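Local coordinates for protein manganese-dependent ADP-ribose/CDP-alcohol diphosphatase (Danio rerio, PDB 2NXF) that probably hydrolyses ADP-ribose and CDP-alcohols such as CDP-choline at a dinuclear metal centre of the calcineurin-like phosphoesterase type, at residues S124-G128 with D129-A133; N177-D180 with L181-P185; A299-E303 with D304-M308. One frame throughout, in Å; residues are numbered along the deposited sequence. Where two conformers were deposited one is given.

Contact 1: residues S124-G128 with D129-A133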
ATOM      1  N   SER A 124      -2.904  16.162   9.246  1.00 27.01           N
ATOM      2  CA  SER A 124      -1.628  16.154   9.953  1.00 26.31           C
ATOM      3  C   SER A 124      -0.726  15.174   9.210  1.00 25.37           C
ATOM      4  O   SER A 124      -1.191  14.363   8.388  1.00 25.40           O
ATOM      5  CB  SER A 124      -1.802  15.706  11.416  1.00 26.44           C
ATOM      6  OG  SER A 124      -2.204  14.341  11.509  1.00 27.44           O
ATOM      7  N   ASP A 125       0.566  15.233   9.496  1.00 25.25           N
ATOM      8  CA  ASP A 125       1.478  14.274   8.890  1.00 23.98           C
ATOM      9  C   ASP A 125       2.667  14.059   9.808  1.00 23.41           C
ATOM     10  O   ASP A 125       2.893  14.844  10.740  1.00 23.41           O
ATOM     11  CB  ASP A 125       1.926  14.744   7.488  1.00 24.27           C
ATOM     12  CG  ASP A 125       2.821  15.980   7.529  1.00 26.23           C
ATOM     13  OD1 ASP A 125       3.967  15.889   8.016  1.00 26.04           O
ATOM     14  OD2 ASP A 125       2.379  17.062   7.073  1.00 28.95           O
ATOM     15  N   LEU A 126       3.443  13.025   9.516  1.00 22.29           N
ATOM     16  CA  LEU A 126       4.610  12.693  10.327  1.00 22.61           C
ATOM     17  C   LEU A 126       5.938  12.951   9.610  1.00 22.80           C
ATOM     18  O   LEU A 126       6.979  12.431  10.024  1.00 23.36           O
ATOM     19  CB  LEU A 126       4.532  11.237  10.754  1.00 23.04           C
ATOM     20  CG  LEU A 126       3.285  10.867  11.567  1.00 23.47           C
ATOM     21  CD1 LEU A 126       3.387   9.426  12.029  1.00 25.86           C
ATOM     22  CD2 LEU A 126       3.118  11.786  12.773  1.00 24.91           C
ATOM     23  N   ILE A 127       5.898  13.742   8.542  1.00 23.26           N
ATOM     24  CA  ILE A 127       7.105  14.001   7.730  1.00 24.11           C
ATOM     25  C   ILE A 127       8.224  14.610   8.580  1.00 24.04           C
ATOM     26  O   ILE A 127       9.404  14.263   8.428  1.00 24.51           O
ATOM     27  CB  ILE A 127       6.811  14.946   6.523  1.00 24.74           C
ATOM     28  CG1 ILE A 127       5.736  14.371   5.590  1.00 28.83           C
ATOM     29  CG2 ILE A 127       8.084  15.230   5.718  1.00 24.21           C
ATOM     30  CD1 ILE A 127       5.991  13.018   5.129  1.00 30.48           C
ATOM     31  N   GLY A 128       7.842  15.507   9.495  1.00 24.20           N
ATOM     32  CA  GLY A 128       8.817  16.185  10.370  1.00 24.05           C
ATOM     33  C   GLY A 128       9.509  15.212  11.316  1.00 24.24           C
ATOM     34  O   GLY A 128      10.581  15.515  11.866  1.00 24.37           O
ATOM     35  N   ASP A 129       8.886  14.050  11.490  1.00 24.48           N
ATOM     36  CA  ASP A 129       9.380  12.961  12.323  1.00 24.85           C
ATOM     37  C   ASP A 129      10.054  11.863  11.493  1.00 24.65           C
ATOM     38  O   ASP A 129      10.339  10.777  12.014  1.00 24.84           O
ATOM     39  CB  ASP A 129       8.205  12.367  13.109  1.00 25.69           C
ATOM     40  CG  ASP A 129       7.449  13.432  13.904  1.00 29.41           C
ATOM     41  OD1 ASP A 129       8.072  14.028  14.800  1.00 31.26           O
ATOM     42  OD2 ASP A 129       6.257  13.689  13.607  1.00 33.75           O
ATOM     43  N   ASP A 130      10.303  12.153  10.211  0.50 23.89           N
ATOM     44  CA  ASP A 130      10.906  11.183   9.265  0.50 23.08           C
ATOM     45  C   ASP A 130      10.077   9.895   9.101  0.50 23.26           C
ATOM     46  O   ASP A 130      10.628   8.799   8.997  0.50 23.01           O
ATOM     47  CB  ASP A 130      12.375  10.892   9.645  0.50 22.72           C
ATOM     48  CG  ASP A 130      13.202  10.320   8.487  0.50 22.58           C
ATOM     49  OD1 ASP A 130      12.800  10.429   7.299  0.50 21.79           O
ATOM     50  OD2 ASP A 130      14.282   9.771   8.780  0.50 24.27           O
ATOM     51  N   ILE A 131       8.749  10.044   9.073  1.00 22.99           N
ATOM     52  CA  ILE A 131       7.832   8.923   8.799  1.00 23.16           C
ATOM     53  C   ILE A 131       6.891   9.425   7.709  1.00 22.56           C
ATOM     54  O   ILE A 131       6.338  10.516   7.825  1.00 23.09           O
ATOM     55  CB  ILE A 131       7.018   8.522  10.076  1.00 23.57           C
ATOM     56  CG1 ILE A 131       7.987   8.124  11.207  1.00 23.51           C
ATOM     57  CG2 ILE A 131       6.031   7.374   9.792  1.00 24.70           C
ATOM     58  CD1 ILE A 131       7.303   8.099  12.615  1.00 23.11           C
ATOM     59  N   TYR A 132       6.734   8.637   6.642  1.00 22.77           N
ATOM     60  CA  TYR A 132       5.914   9.074   5.517  1.00 23.06           C
ATOM     61  C   TYR A 132       4.483   8.581   5.738  1.00 23.71           C
ATOM     62  O   TYR A 132       4.054   7.553   5.205  1.00 25.19           O
ATOM     63  CB  TYR A 132       6.487   8.568   4.179  1.00 23.36           C
ATOM     64  CG  TYR A 132       5.630   9.014   3.021  1.00 23.38           C
ATOM     65  CD1 TYR A 132       5.535  10.363   2.678  1.00 23.55           C
ATOM     66  CD2 TYR A 132       4.910   8.069   2.263  1.00 25.05           C
ATOM     67  CE1 TYR A 132       4.697  10.790   1.622  1.00 23.04           C
ATOM     68  CE2 TYR A 132       4.098   8.475   1.202  1.00 24.92           C
ATOM     69  CZ  TYR A 132       3.996   9.815   0.886  1.00 22.73           C
ATOM     70  OH  TYR A 132       3.190  10.223  -0.149  1.00 23.29           O
ATOM     71  N   ALA A 133       3.762   9.326   6.567  1.00 23.95           N
ATOM     72  CA  ALA A 133       2.389   9.014   6.906  1.00 24.39           C
ATOM     73  C   ALA A 133       1.663  10.323   7.051  1.00 24.64           C
ATOM     74  O   ALA A 133       2.217  11.319   7.574  1.00 23.53           O
ATOM     75  CB  ALA A 133       2.330   8.250   8.226  1.00 25.58           C
TER
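Leu126 packs against Ile131 and Ala133 where the chain doubles back between strands 124-125 and 134-139. The tight part surrounds Leu126. Its N-H bonds to Ala133 O (2.9 Å), and its own carbonyl oxygen is gripped twice: Asp129 N lies 2.9 Å and Ile131 N 3.1 Å from Leu126 O, the two donors arriving from opposite faces of the carbonyl plane. Such a doubly held acceptor fixes the turn from both sides. The Leu126 side chain runs alongside that of Ile131, both pointing the same way, with CB against CB at 3.7 Å; the CD1 branch of Leu126 reaches on to the Ile131 CG2 and the Ala133 CB methyls. A second apolar touch comes from the end of Ile127, whose CD1 meets Tyr132 CD1 at 3.6 Å, approaching the ring obliquely. Asp125 sets up the entry to the turn: with chi1 at 68°, its CG sits between backbone N and carbonyl carbon, and OD1 accepts the Ile127 N-H through its anti lone pair (2.9 Å), an Asx turn.

The solvent side is looser. Gly128, Asp129 and Asp130 are exposed, and there the backbone bond from Asp130 N to Ile127 O (2.9 Å) adds to the one from Asp129 N. The Asp129 carboxylate passes the apolar cluster obliquely, OD2 beside the CD2 branch of Leu126.

Helix 203-219 covers the Leu126 side, where Trp208 touches Leu126 and Ala133, and helix 104-108 meets Ile127 and Tyr132. The Tyr132 ring stacks with Trp94, and its hydroxyl bonds to His92 O. The turn thus links the outermost strand, 124-125, of the seven-stranded sheet to its antiparallel neighbour 134-139.

Contact 2: residues N177-D180 with L181-P185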
ATOM      1  N   ASN A 177      18.418 -16.379   8.578  1.00 26.86           N
ATOM      2  CA  ASN A 177      18.972 -16.473   7.230  1.00 26.81           C
ATOM      3  C   ASN A 177      19.767 -15.199   6.903  1.00 26.50           C
ATOM      4  O   ASN A 177      19.391 -14.443   6.006  1.00 25.91           O
ATOM      5  CB  ASN A 177      17.850 -16.652   6.193  1.00 27.19           C
ATOM      6  CG  ASN A 177      17.103 -17.979   6.325  1.00 28.10           C
ATOM      7  OD1 ASN A 177      15.859 -18.011   6.303  1.00 30.42           O
ATOM      8  ND2 ASN A 177      17.845 -19.072   6.410  1.00 28.03           N
ATOM      9  N   LEU A 178      20.873 -14.968   7.625  1.00 26.63           N
ATOM     10  CA  LEU A 178      21.601 -13.698   7.465  1.00 26.74           C
ATOM     11  C   LEU A 178      22.173 -13.501   6.059  1.00 27.12           C
ATOM     12  O   LEU A 178      22.352 -12.364   5.613  1.00 27.84           O
ATOM     13  CB  LEU A 178      22.695 -13.542   8.527  1.00 26.39           C
ATOM     14  CG  LEU A 178      22.215 -13.618   9.979  1.00 25.57           C
ATOM     15  CD1 LEU A 178      23.396 -13.472  10.941  1.00 26.13           C
ATOM     16  CD2 LEU A 178      21.119 -12.620  10.308  1.00 25.85           C
ATOM     17  N   GLN A 179      22.417 -14.610   5.362  1.00 27.38           N
ATOM     18  CA  GLN A 179      22.962 -14.582   4.007  1.00 28.08           C
ATOM     19  C   GLN A 179      21.926 -14.124   2.969  1.00 27.74           C
ATOM     20  O   GLN A 179      22.292 -13.644   1.895  1.00 28.14           O
ATOM     21  CB  GLN A 179      23.562 -15.945   3.638  1.00 28.48           C
ATOM     22  CG  GLN A 179      22.570 -17.046   3.212  1.00 32.41           C
ATOM     23  CD  GLN A 179      21.563 -17.460   4.292  1.00 36.33           C
ATOM     24  OE1 GLN A 179      21.838 -17.374   5.493  1.00 38.82           O
ATOM     25  NE2 GLN A 179      20.394 -17.933   3.855  1.00 37.99           N
ATOM     26  N   ASP A 180      20.640 -14.276   3.291  1.00 27.11           N
ATOM     27  CA  ASP A 180      19.563 -13.782   2.435  1.00 26.77           C
ATOM     28  C   ASP A 180      18.285 -13.640   3.239  1.00 25.61           C
ATOM     29  O   ASP A 180      17.481 -14.573   3.333  1.00 25.23           O
ATOM     30  CB  ASP A 180      19.328 -14.693   1.224  1.00 27.57           C
ATOM     31  CG  ASP A 180      18.267 -14.138   0.266  1.00 28.92           C
ATOM     32  OD1 ASP A 180      17.734 -13.023   0.490  1.00 29.45           O
ATOM     33  OD2 ASP A 180      17.967 -14.832  -0.727  1.00 34.08           O
ATOM     34  N   LEU A 181      18.092 -12.451   3.798  1.00 24.73           N
ATOM     35  CA  LEU A 181      16.945 -12.197   4.661  1.00 24.05           C
ATOM     36  C   LEU A 181      15.598 -12.061   3.915  1.00 24.31           C
ATOM     37  O   LEU A 181      14.557 -11.840   4.543  1.00 24.97           O
ATOM     38  CB  LEU A 181      17.226 -11.002   5.597  1.00 24.13           C
ATOM     39  CG  LEU A 181      18.235 -11.299   6.719  1.00 24.34           C
ATOM     40  CD1 LEU A 181      18.763 -10.009   7.354  1.00 24.69           C
ATOM     41  CD2 LEU A 181      17.658 -12.217   7.786  1.00 25.07           C
ATOM     42  N   ASN A 182      15.613 -12.199   2.586  1.00 25.11           N
ATOM     43  CA  ASN A 182      14.358 -12.296   1.817  1.00 26.33           C
ATOM     44  C   ASN A 182      13.755 -13.703   1.908  1.00 26.23           C
ATOM     45  O   ASN A 182      12.597 -13.912   1.533  1.00 26.78           O
ATOM     46  CB  ASN A 182      14.566 -11.924   0.341  1.00 26.80           C
ATOM     47  CG  ASN A 182      14.809 -10.438   0.145  1.00 28.68           C
ATOM     48  OD1 ASN A 182      14.091  -9.600   0.685  1.00 28.32           O
ATOM     49  ND2 ASN A 182      15.862 -10.110  -0.610  1.00 33.32           N
ATOM     50  N   LEU A 183      14.543 -14.660   2.385  1.00 25.98           N
ATOM     51  CA  LEU A 183      14.043 -16.026   2.575  1.00 26.54           C
ATOM     52  C   LEU A 183      13.393 -16.135   3.953  1.00 26.01           C
ATOM     53  O   LEU A 183      14.036 -15.822   4.960  1.00 25.47           O
ATOM     54  CB  LEU A 183      15.165 -17.064   2.438  1.00 26.95           C
ATOM     55  CG  LEU A 183      15.900 -17.113   1.095  1.00 29.53           C
ATOM     56  CD1 LEU A 183      17.033 -18.127   1.140  1.00 31.61           C
ATOM     57  CD2 LEU A 183      14.917 -17.427  -0.049  1.00 31.92           C
ATOM     58  N   PRO A 184      12.130 -16.601   4.006  1.00 25.59           N
ATOM     59  CA  PRO A 184      11.438 -16.611   5.296  1.00 25.38           C
ATOM     60  C   PRO A 184      12.051 -17.645   6.234  1.00 24.85           C
ATOM     61  O   PRO A 184      12.675 -18.606   5.761  1.00 25.16           O
ATOM     62  CB  PRO A 184      10.005 -16.988   4.923  1.00 25.24           C
ATOM     63  CG  PRO A 184      10.134 -17.772   3.672  1.00 25.51           C
ATOM     64  CD  PRO A 184      11.280 -17.130   2.925  1.00 26.30           C
ATOM     65  N   PRO A 185      11.924 -17.429   7.557  1.00 24.89           N
ATOM     66  CA  PRO A 185      12.561 -18.323   8.525  1.00 24.47           C
ATOM     67  C   PRO A 185      11.869 -19.674   8.638  1.00 24.57           C
ATOM     68  O   PRO A 185      12.473 -20.624   9.123  1.00 24.12           O
ATOM     69  CB  PRO A 185      12.413 -17.564   9.844  1.00 24.54           C
ATOM     70  CG  PRO A 185      11.188 -16.764   9.671  1.00 25.00           C
ATOM     71  CD  PRO A 185      11.215 -16.322   8.228  1.00 24.44           C
TER
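Asp180 turns its carboxylate back over the chain that follows it and meets Asn182 and Leu183. The side chain swings CG opposite the backbone N (chi1 -176°), which carries OD1 to the Asn182 N-H at 3.1 Å. Acceptance by an aspartate oxygen from the N-H two residues on is the geometry of an Asx turn, although the donor stands above the carboxylate plane, 47° out of it. Around the same OD1, Asn182 CB packs at 3.4 Å; the Asp180 and Asn182 side chains cross at about a right angle, with carboxylate and amide planes perpendicular. OD2 of Asp180 lies 3.6 Å from Leu183 CG, and those side chains cross likewise.

Two type I beta turns follow in succession and share Asp180. The first, from Asn177, is closed by Asp180 N on Asn177 O (3.0 Å); the second ends with Leu183 N on Asp180 O (3.1 Å, N-H...O 163°). Leu181 holds its CG beside its own N and lays CD2 3.3 Å from Asn177 O. Leu178 CD2 meets Leu181 CD2 more loosely, at 4.3 Å. The double turn lies between helices 162-174 and 203-219, with Leu181 touching Leu171 and Thr172.

Chemically, Asp180 serves the second turn twice, through its backbone carbonyl and through its side chain, each taking a different N-H. This implies a turn held by polar bonds, with leucines bordering the acceptors rather than forming a buried core.

Contact 3: residues A299-E303 with D304-M308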
ATOM      1  N   ALA A 299     -13.702   3.334  -6.122  1.00 24.68           N
ATOM      2  CA  ALA A 299     -14.498   3.235  -4.913  1.00 24.16           C
ATOM      3  C   ALA A 299     -15.433   4.420  -4.814  1.00 24.58           C
ATOM      4  O   ALA A 299     -15.056   5.559  -5.124  1.00 23.95           O
ATOM      5  CB  ALA A 299     -13.604   3.151  -3.678  1.00 24.70           C
ATOM      6  N   TYR A 300     -16.652   4.124  -4.383  1.00 24.39           N
ATOM      7  CA  TYR A 300     -17.698   5.113  -4.215  1.00 24.81           C
ATOM      8  C   TYR A 300     -18.129   5.118  -2.748  1.00 25.07           C
ATOM      9  O   TYR A 300     -18.606   4.109  -2.242  1.00 25.09           O
ATOM     10  CB  TYR A 300     -18.890   4.760  -5.117  1.00 26.23           C
ATOM     11  CG  TYR A 300     -18.567   4.784  -6.597  1.00 26.13           C
ATOM     12  CD1 TYR A 300     -18.873   5.908  -7.362  1.00 27.20           C
ATOM     13  CD2 TYR A 300     -17.960   3.697  -7.226  1.00 27.26           C
ATOM     14  CE1 TYR A 300     -18.583   5.958  -8.717  1.00 28.16           C
ATOM     15  CE2 TYR A 300     -17.667   3.732  -8.600  1.00 27.18           C
ATOM     16  CZ  TYR A 300     -17.981   4.884  -9.326  1.00 28.28           C
ATOM     17  OH  TYR A 300     -17.711   4.958 -10.677  1.00 30.74           O
ATOM     18  N   LEU A 301     -17.963   6.262  -2.083  1.00 24.22           N
ATOM     19  CA  LEU A 301     -18.392   6.438  -0.708  1.00 24.67           C
ATOM     20  C   LEU A 301     -19.752   7.118  -0.717  1.00 25.02           C
ATOM     21  O   LEU A 301     -19.885   8.255  -1.170  1.00 24.75           O
ATOM     22  CB  LEU A 301     -17.376   7.281   0.077  1.00 24.29           C
ATOM     23  CG  LEU A 301     -15.993   6.648   0.252  1.00 27.03           C
ATOM     24  CD1 LEU A 301     -15.010   7.689   0.800  1.00 26.92           C
ATOM     25  CD2 LEU A 301     -16.064   5.418   1.170  1.00 29.43           C
ATOM     26  N   TYR A 302     -20.766   6.393  -0.247  1.00 25.46           N
ATOM     27  CA  TYR A 302     -22.096   6.950  -0.061  1.00 26.06           C
ATOM     28  C   TYR A 302     -22.317   7.241   1.419  1.00 26.17           C
ATOM     29  O   TYR A 302     -21.448   6.956   2.256  1.00 25.41           O
ATOM     30  CB  TYR A 302     -23.168   5.979  -0.567  1.00 27.21           C
ATOM     31  CG  TYR A 302     -23.073   5.665  -2.035  1.00 26.23           C
ATOM     32  CD1 TYR A 302     -23.791   6.417  -2.972  1.00 27.00           C
ATOM     33  CD2 TYR A 302     -22.281   4.606  -2.488  1.00 27.06           C
ATOM     34  CE1 TYR A 302     -23.713   6.127  -4.326  1.00 29.07           C
ATOM     35  CE2 TYR A 302     -22.200   4.311  -3.835  1.00 28.84           C
ATOM     36  CZ  TYR A 302     -22.917   5.074  -4.742  1.00 29.42           C
ATOM     37  OH  TYR A 302     -22.831   4.777  -6.080  1.00 31.10           O
ATOM     38  N   GLU A 303     -23.487   7.782   1.744  1.00 26.27           N
ATOM     39  CA  GLU A 303     -23.793   8.071   3.134  1.00 27.20           C
ATOM     40  C   GLU A 303     -24.026   6.808   3.965  1.00 26.85           C
ATOM     41  O   GLU A 303     -23.849   6.838   5.181  1.00 26.98           O
ATOM     42  CB  GLU A 303     -24.955   9.072   3.242  1.00 27.73           C
ATOM     43  CG  GLU A 303     -24.628  10.365   2.504  1.00 31.51           C
ATOM     44  CD  GLU A 303     -25.571  11.509   2.787  1.00 36.20           C
ATOM     45  OE1 GLU A 303     -26.794  11.277   2.886  1.00 36.78           O
ATOM     46  OE2 GLU A 303     -25.073  12.652   2.891  1.00 39.91           O
ATOM     47  N   ASP A 304     -24.367   5.693   3.310  1.00 26.28           N
ATOM     48  CA  ASP A 304     -24.717   4.463   4.021  1.00 26.11           C
ATOM     49  C   ASP A 304     -23.862   3.232   3.702  1.00 25.80           C
ATOM     50  O   ASP A 304     -23.971   2.209   4.386  1.00 25.86           O
ATOM     51  CB  ASP A 304     -26.200   4.137   3.806  1.00 26.15           C
ATOM     52  CG  ASP A 304     -26.518   3.712   2.378  1.00 27.89           C
ATOM     53  OD1 ASP A 304     -25.843   4.154   1.418  1.00 26.55           O
ATOM     54  OD2 ASP A 304     -27.472   2.929   2.217  1.00 31.56           O
ATOM     55  N   ARG A 305     -23.011   3.337   2.680  1.00 24.46           N
ATOM     56  CA  ARG A 305     -22.207   2.208   2.217  1.00 23.73           C
ATOM     57  C   ARG A 305     -21.061   2.692   1.352  1.00 23.68           C
ATOM     58  O   ARG A 305     -21.091   3.811   0.836  1.00 22.57           O
ATOM     59  CB  ARG A 305     -23.065   1.246   1.397  1.00 23.89           C
ATOM     60  CG  ARG A 305     -23.462   1.792   0.033  1.00 23.88           C
ATOM     61  CD  ARG A 305     -24.729   1.154  -0.475  1.00 27.87           C
ATOM     62  NE  ARG A 305     -24.964   1.508  -1.875  1.00 26.85           N
ATOM     63  CZ  ARG A 305     -25.532   2.640  -2.287  1.00 28.53           C
ATOM     64  NH1 ARG A 305     -25.938   3.558  -1.416  1.00 27.82           N
ATOM     65  NH2 ARG A 305     -25.710   2.848  -3.591  1.00 28.42           N
HETATM   66  N   MSE A 306     -20.055   1.834   1.204  1.00 23.12           N
HETATM   67  CA  MSE A 306     -19.008   2.042   0.222  1.00 23.63           C
HETATM   68  C   MSE A 306     -19.126   0.925  -0.799  1.00 24.29           C
HETATM   69  O   MSE A 306     -19.305  -0.244  -0.432  1.00 24.73           O
HETATM   70  CB  MSE A 306     -17.628   1.998   0.869  1.00 24.19           C
HETATM   71  CG  MSE A 306     -16.515   1.949  -0.133  1.00 23.62           C
HETATM   72 SE   MSE A 306     -14.762   1.909   0.699  1.00 25.46          SE
HETATM   73  CE  MSE A 306     -14.021   0.507  -0.383  1.00 28.64           C
ATOM     74  N   VAL A 307     -19.051   1.287  -2.073  1.00 23.61           N
ATOM     75  CA  VAL A 307     -19.090   0.292  -3.152  1.00 23.84           C
ATOM     76  C   VAL A 307     -17.785   0.367  -3.923  1.00 24.78           C
ATOM     77  O   VAL A 307     -17.370   1.443  -4.335  1.00 25.29           O
ATOM     78  CB  VAL A 307     -20.265   0.535  -4.114  1.00 23.44           C
ATOM     79  CG1 VAL A 307     -20.221  -0.489  -5.246  1.00 24.26           C
ATOM     80  CG2 VAL A 307     -21.602   0.490  -3.366  1.00 24.43           C
HETATM   81  N   MSE A 308     -17.102  -0.767  -4.073  1.00 24.74           N
HETATM   82  CA  MSE A 308     -15.869  -0.782  -4.833  1.00 25.07           C
HETATM   83  C   MSE A 308     -16.156  -1.567  -6.099  1.00 25.37           C
HETATM   84  O   MSE A 308     -16.597  -2.719  -6.020  1.00 25.66           O
HETATM   85  CB  MSE A 308     -14.742  -1.452  -4.049  1.00 24.83           C
HETATM   86  CG  MSE A 308     -13.406  -1.456  -4.818  1.00 25.89           C
HETATM   87 SE   MSE A 308     -11.916  -2.218  -3.829  1.00 26.00          SE
HETATM   88  CE  MSE A 308     -12.360  -4.095  -4.053  1.00 28.20           C
TER
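A beta hairpin joins strands 295-301 and 305-312, with Tyr302 and Arg305 facing each other beside the turn at Glu303-Asp304. The short segments run antiparallel at 167°, and Tyr300 and Val307 form the hydrogen-bonded pair: Tyr300 N to Val307 O is 2.8 Å and Val307 N to Tyr300 O is 2.9 Å. Nearer the turn, Tyr302 N bonds to Arg305 O (2.8 Å).

The Arg305 guanidinium lies flat on one face of the Tyr302 ring, planes 13° apart, with CZ 3.9 Å from the ring centroid in a cation-pi stack. CG between N and carbonyl carbon (chi1 71°) and a chain extended to NE bring it there. Asp304 OD1 holds that guanidinium from its edge, taking NH1 at 2.9 Å in a salt bridge, nearly in the guanidinium plane, which limits its rotation. Val307 CG2 borders the ring at Tyr302 CE2 (3.9 Å). On the other face of the sheet, Leu301 CD2 touches CG of selenomethionine Met306 at 3.7 Å.

That face packs onto Leu259 and Cys260 of strand 258-263 in the second sheet. Within its own sheet the hairpin is flanked by strand 6-11 beside 295-301 and by strand 317-320 beside 305-312.

The three contacts are all local turns, but they stand at different places relative to the zinc centre. Side chains of contacts 1 and 2 approach a bound zinc ion, Ile131 to about 12 Å and Asn182 to about 10 Å. The Tyr132 side chain is about 9 Å from that of His228, and the Asn182 side chain about 7 Å from that of Asn96, both zinc ligands. Contact 3 is away from the annotated sites. None touches another: nearest atoms are about 20 Å apart for contacts 1 and 2 and about 17 Å for 1 and 3. Contacts 2 and 3, their centres 42 Å apart, sit on opposite sides of the chain's centre.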